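Local coordinates for penicillin-binding protein PbpB (Mycobacterium tuberculosis, PDB 6KGU) that cross-links the peptides of peptidoglycan as a penicillin-sensitive transpeptidase, helping to build the mycobacterial cell wall, at residues D12-R18 / L159-S165; G131-N136 / N238-P244; G404-R410 / R427-V433. All coordinates share one frame; numbering follows the deposited sequence.

Contact 1. Residues D12-R18 / L159-S165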
# COMPACT_ATOMS: atom_id res chain seq x y z
N ASP A 12 -48.26 4.16 9.24
CA ASP A 12 -48.31 4.61 7.85
C ASP A 12 -46.96 4.46 7.13
O ASP A 12 -46.92 4.20 5.92
CB ASP A 12 -48.80 6.06 7.78
CG ASP A 12 -49.63 6.34 6.54
OD1 ASP A 12 -49.87 5.39 5.76
OD2 ASP A 12 -50.05 7.50 6.34
N VAL A 13 -45.85 4.62 7.86
CA VAL A 13 -44.52 4.50 7.26
C VAL A 13 -44.02 3.06 7.40
O VAL A 13 -44.11 2.45 8.47
CB VAL A 13 -43.54 5.51 7.88
CG1 VAL A 13 -43.18 5.14 9.32
CG2 VAL A 13 -42.29 5.61 7.02
N GLN A 14 -43.50 2.52 6.29
CA GLN A 14 -43.00 1.15 6.24
C GLN A 14 -41.48 1.20 6.19
O GLN A 14 -40.90 1.36 5.10
CB GLN A 14 -43.56 0.43 5.01
CG GLN A 14 -44.23 -0.90 5.29
CD GLN A 14 -44.63 -1.63 4.02
OE1 GLN A 14 -44.24 -1.24 2.91
NE2 GLN A 14 -45.42 -2.69 4.16
N PRO A 15 -40.78 1.05 7.32
CA PRO A 15 -39.34 1.35 7.35
C PRO A 15 -38.50 0.31 6.62
O PRO A 15 -38.72 -0.89 6.74
CB PRO A 15 -39.02 1.37 8.85
CG PRO A 15 -40.07 0.50 9.47
CD PRO A 15 -41.31 0.72 8.65
N ALA A 16 -37.52 0.79 5.86
CA ALA A 16 -36.54 -0.12 5.28
C ALA A 16 -35.55 -0.59 6.34
O ALA A 16 -35.11 0.19 7.19
CB ALA A 16 -35.79 0.56 4.13
N ALA A 17 -35.19 -1.86 6.29
CA ALA A 17 -34.20 -2.43 7.20
C ALA A 17 -32.80 -2.26 6.62
O ALA A 17 -32.55 -2.62 5.46
CB ALA A 17 -34.50 -3.91 7.45
N ARG A 18 -31.88 -1.74 7.43
CA ARG A 18 -30.53 -1.47 6.95
C ARG A 18 -29.81 -2.76 6.58
O ARG A 18 -29.90 -3.77 7.28
CB ARG A 18 -29.73 -0.71 8.00
CG ARG A 18 -28.42 -0.13 7.46
CD ARG A 18 -27.80 0.86 8.44
NE ARG A 18 -26.57 1.45 7.92
CZ ARG A 18 -26.54 2.51 7.11
NH1 ARG A 18 -27.69 3.09 6.73
NH2 ARG A 18 -25.39 2.99 6.68
N LEU A 159 -27.01 0.82 1.55
CA LEU A 159 -27.26 0.15 2.81
C LEU A 159 -28.61 0.53 3.42
O LEU A 159 -29.24 -0.30 4.09
CB LEU A 159 -26.13 0.47 3.80
CG LEU A 159 -24.75 -0.13 3.48
CD1 LEU A 159 -23.64 0.59 4.26
CD2 LEU A 159 -24.74 -1.64 3.78
N ALA A 160 -29.06 1.78 3.23
CA ALA A 160 -30.27 2.25 3.89
C ALA A 160 -31.54 1.83 3.17
O ALA A 160 -32.60 1.73 3.81
CB ALA A 160 -30.26 3.78 4.00
N GLY A 161 -31.49 1.62 1.86
CA GLY A 161 -32.72 1.40 1.13
C GLY A 161 -33.62 2.63 1.15
O GLY A 161 -33.19 3.76 1.34
N THR A 162 -34.92 2.37 0.95
CA THR A 162 -35.91 3.44 0.88
C THR A 162 -37.17 3.00 1.60
O THR A 162 -37.71 1.93 1.30
CB THR A 162 -36.24 3.80 -0.56
OG1 THR A 162 -35.02 4.08 -1.27
CG2 THR A 162 -37.17 5.02 -0.63
N ASP A 163 -37.64 3.81 2.55
CA ASP A 163 -38.85 3.48 3.29
C ASP A 163 -40.07 3.47 2.37
O ASP A 163 -40.24 4.35 1.53
CB ASP A 163 -39.08 4.47 4.42
CG ASP A 163 -37.95 4.50 5.42
OD1 ASP A 163 -37.27 3.47 5.59
OD2 ASP A 163 -37.73 5.57 6.03
N GLY A 164 -40.91 2.46 2.56
CA GLY A 164 -42.19 2.39 1.89
C GLY A 164 -43.26 3.15 2.65
O GLY A 164 -42.98 3.92 3.57
N SER A 165 -44.51 2.90 2.27
CA SER A 165 -45.65 3.62 2.82
C SER A 165 -46.94 2.91 2.42
O SER A 165 -46.99 2.23 1.39
CB SER A 165 -45.67 5.07 2.32
OG SER A 165 -46.99 5.61 2.33
O HOH W 1 -32.58 1.58 6.57

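Contact 2. Residues G131-N136 / N238-P244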
# COMPACT_ATOMS: atom_id res chain seq x y z
N GLY A 131 -15.77 -4.66 16.85
CA GLY A 131 -15.29 -3.44 17.47
C GLY A 131 -14.53 -2.61 16.46
O GLY A 131 -15.05 -2.21 15.42
N SER A 132 -13.25 -2.35 16.74
CA SER A 132 -12.43 -1.53 15.86
C SER A 132 -12.03 -2.25 14.57
O SER A 132 -11.44 -1.61 13.69
CB SER A 132 -11.17 -1.07 16.61
OG SER A 132 -10.28 -2.16 16.79
N LEU A 133 -12.32 -3.54 14.42
CA LEU A 133 -11.81 -4.29 13.28
C LEU A 133 -12.24 -3.66 11.95
O LEU A 133 -13.44 -3.52 11.67
CB LEU A 133 -12.28 -5.74 13.33
CG LEU A 133 -11.86 -6.63 12.15
CD1 LEU A 133 -10.36 -6.85 12.16
CD2 LEU A 133 -12.57 -7.99 12.18
N ALA A 134 -11.26 -3.27 11.14
CA ALA A 134 -11.51 -2.63 9.85
C ALA A 134 -12.44 -1.42 9.98
O ALA A 134 -13.14 -1.06 9.03
CB ALA A 134 -12.10 -3.63 8.84
N ALA A 135 -12.45 -0.76 11.14
CA ALA A 135 -13.31 0.41 11.30
C ALA A 135 -12.86 1.57 10.44
O ALA A 135 -13.67 2.44 10.13
CB ALA A 135 -13.37 0.85 12.76
N ASN A 136 -11.57 1.61 10.07
CA ASN A 136 -11.11 2.65 9.14
C ASN A 136 -11.87 2.58 7.81
O ASN A 136 -12.08 3.62 7.16
CB ASN A 136 -9.60 2.48 8.89
CG ASN A 136 -9.21 1.04 8.57
OD1 ASN A 136 -9.54 0.10 9.31
ND2 ASN A 136 -8.52 0.86 7.45
N ASN A 238 -4.68 0.78 9.89
CA ASN A 238 -3.82 1.77 10.52
C ASN A 238 -3.84 1.52 12.02
O ASN A 238 -4.69 0.78 12.53
CB ASN A 238 -4.27 3.20 10.20
CG ASN A 238 -5.76 3.34 10.23
OD1 ASN A 238 -6.42 3.30 9.18
ND2 ASN A 238 -6.32 3.48 11.44
N ASP A 239 -2.88 2.12 12.72
CA ASP A 239 -2.86 2.04 14.17
C ASP A 239 -3.95 2.94 14.75
O ASP A 239 -4.49 3.82 14.06
CB ASP A 239 -1.50 2.47 14.71
CG ASP A 239 -1.27 3.97 14.56
OD1 ASP A 239 -1.12 4.45 13.41
OD2 ASP A 239 -1.22 4.66 15.61
N ASN A 240 -4.26 2.72 16.03
CA ASN A 240 -5.08 3.67 16.80
C ASN A 240 -6.51 3.78 16.26
O ASN A 240 -7.12 4.85 16.33
CB ASN A 240 -4.41 5.05 16.83
CG ASN A 240 -4.95 5.94 17.95
OD1 ASN A 240 -5.38 5.45 18.99
ND2 ASN A 240 -4.92 7.26 17.73
N THR A 241 -7.04 2.68 15.69
CA THR A 241 -8.32 2.72 15.00
C THR A 241 -9.47 2.85 15.99
O THR A 241 -9.54 2.11 16.98
CB THR A 241 -8.52 1.45 14.18
OG1 THR A 241 -7.41 1.26 13.28
CG2 THR A 241 -9.81 1.54 13.37
N PHE A 242 -10.40 3.75 15.69
CA PHE A 242 -11.50 4.01 16.61
C PHE A 242 -12.45 2.82 16.69
O PHE A 242 -12.41 1.87 15.89
CB PHE A 242 -12.26 5.26 16.19
CG PHE A 242 -13.29 5.02 15.11
CD1 PHE A 242 -12.90 4.60 13.84
CD2 PHE A 242 -14.63 5.26 15.35
CE1 PHE A 242 -13.84 4.40 12.83
CE2 PHE A 242 -15.57 5.07 14.35
CZ PHE A 242 -15.17 4.64 13.08
N ASP A 243 -13.34 2.88 17.67
CA ASP A 243 -14.32 1.82 17.88
C ASP A 243 -15.71 2.36 17.58
O ASP A 243 -16.26 3.11 18.40
CB ASP A 243 -14.24 1.29 19.31
CG ASP A 243 -15.19 0.14 19.58
OD1 ASP A 243 -16.04 -0.19 18.71
OD2 ASP A 243 -15.08 -0.42 20.67
N PRO A 244 -16.31 2.00 16.44
CA PRO A 244 -17.64 2.55 16.10
C PRO A 244 -18.77 2.03 16.98
O PRO A 244 -19.89 2.54 16.86
CB PRO A 244 -17.82 2.12 14.65
CG PRO A 244 -17.03 0.85 14.52
CD PRO A 244 -15.84 1.02 15.44
O HOH W 2 -7.23 -0.30 10.93

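Contact 3. Residues G404-R410 / R427-V433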
# COMPACT_ATOMS: atom_id res chain seq x y z
N GLY A 404 3.18 -7.77 -14.93
CA GLY A 404 3.21 -6.51 -15.65
C GLY A 404 1.86 -5.85 -15.85
O GLY A 404 1.82 -4.75 -16.41
N VAL A 405 0.77 -6.47 -15.43
CA VAL A 405 -0.56 -5.93 -15.67
C VAL A 405 -1.11 -5.36 -14.37
O VAL A 405 -1.43 -6.11 -13.44
CB VAL A 405 -1.51 -6.99 -16.26
CG1 VAL A 405 -2.89 -6.40 -16.39
CG2 VAL A 405 -0.98 -7.47 -17.61
N ARG A 406 -1.23 -4.04 -14.31
CA ARG A 406 -1.78 -3.39 -13.14
C ARG A 406 -3.29 -3.53 -13.14
O ARG A 406 -3.94 -3.26 -14.15
CB ARG A 406 -1.38 -1.92 -13.12
CG ARG A 406 -1.73 -1.19 -11.81
CD ARG A 406 -1.00 0.13 -11.74
NE ARG A 406 -1.41 1.10 -12.76
CZ ARG A 406 -2.51 1.85 -12.69
NH1 ARG A 406 -3.34 1.74 -11.66
NH2 ARG A 406 -2.78 2.71 -13.66
N VAL A 407 -3.84 -3.96 -12.01
CA VAL A 407 -5.28 -4.05 -11.84
C VAL A 407 -5.65 -3.10 -10.69
O VAL A 407 -5.31 -3.38 -9.53
CB VAL A 407 -5.74 -5.49 -11.56
CG1 VAL A 407 -7.28 -5.57 -11.44
CG2 VAL A 407 -5.24 -6.44 -12.68
N PRO A 408 -6.32 -1.99 -10.97
CA PRO A 408 -6.65 -1.02 -9.92
C PRO A 408 -7.35 -1.70 -8.76
O PRO A 408 -8.27 -2.51 -8.96
CB PRO A 408 -7.58 -0.03 -10.64
CG PRO A 408 -7.12 -0.10 -12.08
CD PRO A 408 -6.82 -1.57 -12.29
N PRO A 409 -6.92 -1.44 -7.53
CA PRO A 409 -7.47 -2.16 -6.38
C PRO A 409 -8.93 -1.80 -6.15
O PRO A 409 -9.37 -0.68 -6.42
CB PRO A 409 -6.59 -1.69 -5.21
CG PRO A 409 -6.01 -0.41 -5.66
CD PRO A 409 -5.85 -0.50 -7.14
N ARG A 410 -9.67 -2.77 -5.61
CA ARG A 410 -11.08 -2.60 -5.29
C ARG A 410 -11.34 -3.24 -3.94
O ARG A 410 -10.74 -4.27 -3.60
CB ARG A 410 -12.00 -3.27 -6.36
CG ARG A 410 -11.92 -2.65 -7.76
CD ARG A 410 -12.55 -1.28 -7.74
NE ARG A 410 -12.61 -0.63 -9.04
CZ ARG A 410 -11.72 0.25 -9.49
NH1 ARG A 410 -10.66 0.58 -8.75
NH2 ARG A 410 -11.89 0.81 -10.69
N ARG A 427 -15.33 -5.71 -12.60
CA ARG A 427 -13.88 -5.68 -12.48
C ARG A 427 -13.31 -4.51 -13.29
O ARG A 427 -13.79 -4.23 -14.38
CB ARG A 427 -13.28 -6.99 -12.96
CG ARG A 427 -13.70 -8.18 -12.11
CD ARG A 427 -13.19 -8.00 -10.69
NE ARG A 427 -11.74 -7.96 -10.69
CZ ARG A 427 -10.99 -7.26 -9.83
NH1 ARG A 427 -11.55 -6.50 -8.88
NH2 ARG A 427 -9.68 -7.31 -9.96
N PRO A 428 -12.32 -3.80 -12.76
CA PRO A 428 -11.71 -2.72 -13.54
C PRO A 428 -10.89 -3.28 -14.68
O PRO A 428 -10.47 -4.44 -14.67
CB PRO A 428 -10.83 -2.00 -12.51
CG PRO A 428 -10.42 -3.09 -11.56
CD PRO A 428 -11.58 -4.07 -11.51
N ASP A 429 -10.65 -2.43 -15.68
CA ASP A 429 -9.88 -2.84 -16.84
C ASP A 429 -8.39 -2.96 -16.51
O ASP A 429 -7.82 -2.10 -15.82
CB ASP A 429 -10.09 -1.86 -17.98
CG ASP A 429 -11.38 -2.14 -18.75
OD1 ASP A 429 -11.77 -3.33 -18.85
OD2 ASP A 429 -12.02 -1.18 -19.23
N ASP A 430 -7.77 -4.03 -17.02
CA ASP A 430 -6.33 -4.24 -17.02
C ASP A 430 -5.59 -3.03 -17.56
O ASP A 430 -6.06 -2.32 -18.45
CB ASP A 430 -5.96 -5.44 -17.91
CG ASP A 430 -6.26 -6.78 -17.27
OD1 ASP A 430 -6.67 -6.83 -16.09
OD2 ASP A 430 -6.06 -7.80 -17.96
N ILE A 431 -4.38 -2.82 -17.03
CA ILE A 431 -3.46 -1.80 -17.54
C ILE A 431 -2.08 -2.45 -17.67
O ILE A 431 -1.42 -2.71 -16.65
CB ILE A 431 -3.40 -0.56 -16.65
CG1 ILE A 431 -4.81 -0.01 -16.42
CG2 ILE A 431 -2.47 0.48 -17.27
CD1 ILE A 431 -4.91 0.93 -15.27
N ARG A 432 -1.65 -2.69 -18.91
CA ARG A 432 -0.33 -3.23 -19.21
C ARG A 432 0.72 -2.15 -18.95
O ARG A 432 0.74 -1.12 -19.62
CB ARG A 432 -0.31 -3.70 -20.66
CG ARG A 432 1.08 -4.01 -21.27
CD ARG A 432 1.71 -5.27 -20.70
NE ARG A 432 0.88 -6.46 -20.87
CZ ARG A 432 1.14 -7.62 -20.29
NH1 ARG A 432 2.21 -7.75 -19.50
NH2 ARG A 432 0.33 -8.65 -20.46
N VAL A 433 1.59 -2.38 -17.96
CA VAL A 433 2.66 -1.45 -17.61
C VAL A 433 3.99 -1.88 -18.22
O VAL A 433 4.70 -1.07 -18.81
CB VAL A 433 2.78 -1.33 -16.07
CG1 VAL A 433 3.92 -0.37 -15.71
CG2 VAL A 433 1.45 -0.90 -15.43
O HOH W 3 -8.99 -4.89 -7.97

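Contact 1. Residues D12-R18 / L159-S165
A two-stranded antiparallel ribbon, far out in the dimerisation domain of this penicillin-binding protein, joins the first modelled residues to the chain that leaves helix 156-160. Val13 faces Ser165 as a non-hydrogen-bonded pair, and Gln14 faces Gly164 as a hydrogen-bonded one. In that pair Gln14 N reaches Gly164 O at 3.1 Å, and Gly164 N meets Gln14 O at 2.8 Å. Beyond the strands a side chain takes over the pairing. Asp163, whose chi1 of -60° sets CG beside its own backbone N, brings OD1 round to Ala16 N, 2.7 Å away in an almost straight bond (174°); the amide arrives on the anti side of the carboxylate, 25° out of its plane. Ala16 CB then packs against Ala160 O at 3.4 Å, and a water donates to both Ala16 O and Ala160 O, bridging the two segments where they part near Gly161, the first residue beyond helix 156-160, with positive phi. At the far end Arg18, extended as far as NE, runs across Leu159, its CG 3.5 Å from Leu159 O. One guanidinium face lies over Leu159 CB, and NH1 comes within 3.8 Å of Ala160 CB. Salt bridges from NH1 to Asp156 and from NH2 to Glu152 hold that plane in place. The pairing thus changes from backbone to carboxylate to water to aliphatic cover of a cation, and the short bond from Ala16 would probably help to stabilise the negative charge of Asp163.

Contact 2. Residues G131-N136 / N238-P244
Ala135 sits at the middle of this contact, its methyl facing three residues of the 238-244 loop. CB lies 3.4 Å from the carbonyl Phe242 O, 3.6 Å from Phe242 CE1 and equally close to Pro244 CD. Thr241 closes in from another direction: its chi1 of -55° puts CG2 anti to the backbone N and facing Ala135 CB, and leaves OG1 beside that N. The phenyl ring offers its edge to the backbone: CE1 is 3.3 Å from Ala135 O, which lies near the ring plane, and Pro244 CD sits above one face, offset toward the rim. Ser132 brings CB to 3.3 Å from Phe242 O. Beside it Gly131 O rests against Pro244 CD, and Asp243 OD1 approaches Gly131 CA. At the other end Asn136 and Asn238 pass in opposite senses with amide planes nearly perpendicular (82°), and Asn238 OD1 reaches Asn136 CB at 3.3 Å. No direct hydrogen bond crosses between the segments. A water does so instead, accepting from Asn238 N at 3.0 Å, sharing a bond with Thr241 OG1 and giving a weak one to Asn136 OD1.

The next shell fixes these groups. Ser132 to Ala135 form a type II turn closed by Ala135 N to Ser132 O, leading into helix 135-138 with Ala134 as N-cap residue; Gln206 of helix 199-216 binds Ser132 O and Ala134 N. Asp243 OD1 is held by Ser245 OG. Within the loop Asn238 ND2 donates to Asp239 O at 3.2 Å. The two segments therefore meet through methyl, carbonyl, ring and proline surfaces, their polar linkage passing through one water, while Asn136 ND2 bonds Met236 O and Asn258 OD1 directly.

Contact 3. Residues G404-R410 / R427-V433
Arg432 lays its guanidinium over Val405, with CG2 beneath the centre of one face and 3.4 Å from NH2. The chain folds back to do this through bends at chi2 (71°) and chi3 (57°), and NH1 is hydrogen-bonded to Val434 O. Arg406 has Ile431 CD1 over one face and Val433 CG2 near the plane at the edge; Arg406 and Ile431 run side by side in the same direction, while Arg406 NE donates to Lys347 O. At the other end Pro428 serves two arginines. Its CD sits over the centre of the Arg427 plane, and its CB lies 3.5 Å from Arg410 NH2 over a face of that guanidinium. A water occupies the Arg427 edge, in plane, accepting from NH1 at 3.2 Å and donating to Pro408 O; Arg427 NH2 is hydrogen-bonded to Thr230 O.

The first two of these arginines belong to a short antiparallel ribbon of the transpeptidase domain, strand 405-406 against strand 431-432, alongside helix 390-401. Val405 and Arg432 form its non-hydrogen-bonded pair. In the hydrogen-bonded pair, Arg406 N donates to Ile431 O at 2.7 Å, and Ile431 N returns a bond of 2.9 Å to Arg406 O. Past the strand end Val433 N meets Gly404 O at 2.8 Å. Val405 CG1 touches Asp430 CG at 3.5 Å. Pro408 CD rests on Pro428 CG, and Arg410 NH1 donates to Pro409 O and to Thr354 O.

How the contacts relate
The three contacts are separate: nearest atoms are about 11 Å apart between contacts 1 and 2, 12 Å between 2 and 3, and 15 Å between 1 and 3. Contact 1, centred about 38 Å from the chain's centre, lies within the dimerisation domain and contact 3 within the transpeptidase domain, while contact 2 joins the two. The segments of contacts 1 and 2 alternate along the chain; contact 3 follows both. Two of them, 1 and 3, are small antiparallel ribbons, whereas contact 2 packs a turn and the start of helix 135-138 against a loop. None lies at the aztreonam pocket, where Ser269 is, by similarity, the acylated residue.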